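Local coordinates for putative lipoprotein (Pseudomonas protegens, PDB 4KT3), which probably acts as the immunity protein that binds and neutralises a type VI secretion peptidoglycan glycoside hydrolase effector, at residues Leu50-Glu53 against Asn54-Pro58. Sequence-based numbering, arbitrary orientation.
Sequences LQDE and NGKPP
The carboxylate of Asp-52 is gripped at OD1 from both faces: Asn-54 N donates from one side at 2.7 Å and Lys-56 N from the opposite side at 2.9 Å, each well out of the carboxylate plane. OD2 accepts a hydrogen bond from each of two waters, one bridging to Asn-54 ND2 and the other to Pro-57 O. With CG set between its backbone N and carbonyl carbon (chi1 71°), the carboxylate folds back over the following backbone, alongside the CB of Lys-56. A third water joins Glu-53 OE2 to Asn-54 ND2, linking side chains whose flat ends are turned 38° apart. Within the loop, Gly-55 N bonds to Asp-52 O (3.1 Å) and Asp-52 N to Lys-56 O (2.9 Å). Gln-51 rests OE1 3.2 Å from Gly-55 CA; its NE2 is held by Asp-49. The ring of Pro-58 sets CD 3.3 Å from Leu-50 O. Leu-50, Gln-51 and Pro-58 also pack on the partner chain of the complex. Asp-52 to Gly-55 form a type I beta turn with a G1 bulge at Gly-55 (phi 86°), and Asp-52 OD1 with Asn-54 N an Asx turn, in the loop joining antiparallel strands 44-47 and 62-69.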
ATOM      1  N   LEU B  50       8.129  -5.356   1.938  1.00 12.37           N
ATOM      2  CA  LEU B  50       8.069  -4.150   1.135  1.00 12.89           C
ATOM      3  C   LEU B  50       9.468  -3.537   1.131  1.00 13.33           C
ATOM      4  O   LEU B  50      10.033  -3.260   2.193  1.00 14.22           O
ATOM      5  CB  LEU B  50       7.057  -3.177   1.727  1.00 14.00           C
ATOM      6  CG  LEU B  50       5.621  -3.679   1.854  1.00 14.43           C
ATOM      7  CD1 LEU B  50       4.706  -2.534   2.284  1.00 13.68           C
ATOM      8  CD2 LEU B  50       5.127  -4.298   0.573  1.00 17.41           C
ATOM      9  N   GLN B  51      10.013  -3.331  -0.063  1.00 13.47           N
ATOM     10  CA  GLN B  51      11.432  -3.007  -0.242  1.00 14.63           C
ATOM     11  C   GLN B  51      11.601  -1.960  -1.316  1.00 12.22           C
ATOM     12  O   GLN B  51      10.838  -1.944  -2.286  1.00 13.63           O
ATOM     13  CB  GLN B  51      12.211  -4.226  -0.772  1.00 18.92           C
ATOM     14  CG  GLN B  51      12.193  -5.469   0.065  1.00 20.65           C
ATOM     15  CD  GLN B  51      13.023  -6.582  -0.557  1.00 21.35           C
ATOM     16  OE1 GLN B  51      13.932  -6.323  -1.337  1.00 23.75           O
ATOM     17  NE2 GLN B  51      12.695  -7.828  -0.229  1.00 29.38           N
ATOM     18  N   ASP B  52      12.639  -1.144  -1.177  1.00 13.68           N
ATOM     19  CA  ASP B  52      13.100  -0.284  -2.259  1.00 14.09           C
ATOM     20  C   ASP B  52      14.020  -1.079  -3.172  1.00 17.63           C
ATOM     21  O   ASP B  52      14.168  -2.289  -3.006  1.00 18.01           O
ATOM     22  CB  ASP B  52      13.796   0.987  -1.747  1.00 14.61           C
ATOM     23  CG  ASP B  52      15.175   0.732  -1.117  1.00 15.23           C
ATOM     24  OD1 ASP B  52      15.706  -0.392  -1.205  1.00 16.45           O
ATOM     25  OD2 ASP B  52      15.732   1.689  -0.536  1.00 19.24           O
ATOM     26  N   GLU B  53      14.650  -0.392  -4.125  1.00 20.58           N
ATOM     27  CA  GLU B  53      15.445  -1.065  -5.144  1.00 23.18           C
ATOM     28  C   GLU B  53      16.726  -1.694  -4.592  1.00 19.74           C
ATOM     29  O   GLU B  53      17.353  -2.503  -5.269  1.00 26.60           O
ATOM     30  CB  GLU B  53      15.769  -0.107  -6.297  1.00 28.78           C
ATOM     31  CG  GLU B  53      16.575   1.137  -5.914  1.00 33.35           C
ATOM     32  CD  GLU B  53      16.778   2.084  -7.098  1.00 41.41           C
ATOM     33  OE1 GLU B  53      16.463   1.699  -8.249  1.00 43.97           O
ATOM     34  OE2 GLU B  53      17.250   3.219  -6.872  1.00 46.47           O
ATOM     35  N   ASN B  54      17.109  -1.334  -3.368  1.00 21.84           N
ATOM     36  CA  ASN B  54      18.294  -1.918  -2.743  1.00 22.92           C
ATOM     37  C   ASN B  54      17.980  -2.948  -1.665  1.00 21.35           C
ATOM     38  O   ASN B  54      18.887  -3.438  -0.980  1.00 26.16           O
ATOM     39  CB  ASN B  54      19.162  -0.812  -2.159  1.00 23.81           C
ATOM     40  CG  ASN B  54      19.657   0.127  -3.223  1.00 28.97           C
ATOM     41  OD1 ASN B  54      20.110  -0.311  -4.277  1.00 33.46           O
ATOM     42  ND2 ASN B  54      19.528   1.415  -2.980  1.00 29.83           N
ATOM     43  N   GLY B  55      16.701  -3.276  -1.515  1.00 19.17           N
ATOM     44  CA  GLY B  55      16.279  -4.239  -0.512  1.00 19.40           C
ATOM     45  C   GLY B  55      16.027  -3.644   0.861  1.00 19.04           C
ATOM     46  O   GLY B  55      15.807  -4.382   1.828  1.00 23.31           O
ATOM     47  N   LYS B  56      16.041  -2.318   0.953  1.00 16.24           N
ATOM     48  CA  LYS B  56      15.862  -1.643   2.232  1.00 16.16           C
ATOM     49  C   LYS B  56      14.410  -1.224   2.443  1.00 15.43           C
ATOM     50  O   LYS B  56      13.639  -1.110   1.493  1.00 14.19           O
ATOM     51  CB  LYS B  56      16.739  -0.393   2.301  1.00 18.99           C
ATOM     52  CG  LYS B  56      18.182  -0.616   1.881  1.00 24.12           C
ATOM     53  CD  LYS B  56      18.887  -1.595   2.780  1.00 30.49           C
ATOM     54  CE  LYS B  56      20.369  -1.672   2.425  1.00 32.87           C
ATOM     55  NZ  LYS B  56      21.162  -2.352   3.480  1.00 39.46           N
ATOM     56  N   PRO B  57      14.030  -0.971   3.697  1.00 14.09           N
ATOM     57  CA  PRO B  57      12.667  -0.479   3.938  1.00 14.34           C
ATOM     58  C   PRO B  57      12.428   0.849   3.205  1.00 12.15           C
ATOM     59  O   PRO B  57      13.344   1.665   3.111  1.00 15.65           O
ATOM     60  CB  PRO B  57      12.613  -0.312   5.454  1.00 16.91           C
ATOM     61  CG  PRO B  57      13.721  -1.202   5.987  1.00 19.50           C
ATOM     62  CD  PRO B  57      14.784  -1.199   4.943  1.00 17.86           C
ATOM     63  N   PRO B  58      11.233   1.032   2.617  1.00 11.03           N
ATOM     64  CA  PRO B  58      10.986   2.226   1.790  1.00 12.69           C
ATOM     65  C   PRO B  58      11.027   3.557   2.526  1.00 12.61           C
ATOM     66  O   PRO B  58      11.274   4.587   1.884  1.00 14.05           O
ATOM     67  CB  PRO B  58       9.581   1.975   1.224  1.00 13.90           C
ATOM     68  CG  PRO B  58       9.440   0.475   1.220  1.00 14.20           C
ATOM     69  CD  PRO B  58      10.134   0.055   2.501  1.00 13.05           C
TER
HETATM   70  O   HOH W   1      18.398   1.887  -0.351  1.00 21.58           O
HETATM   71  O   HOH W   2      14.574   3.401   1.263  1.00 25.78           O
HETATM   72  O   HOH W   3      20.085   2.781  -5.412  1.00 38.42           O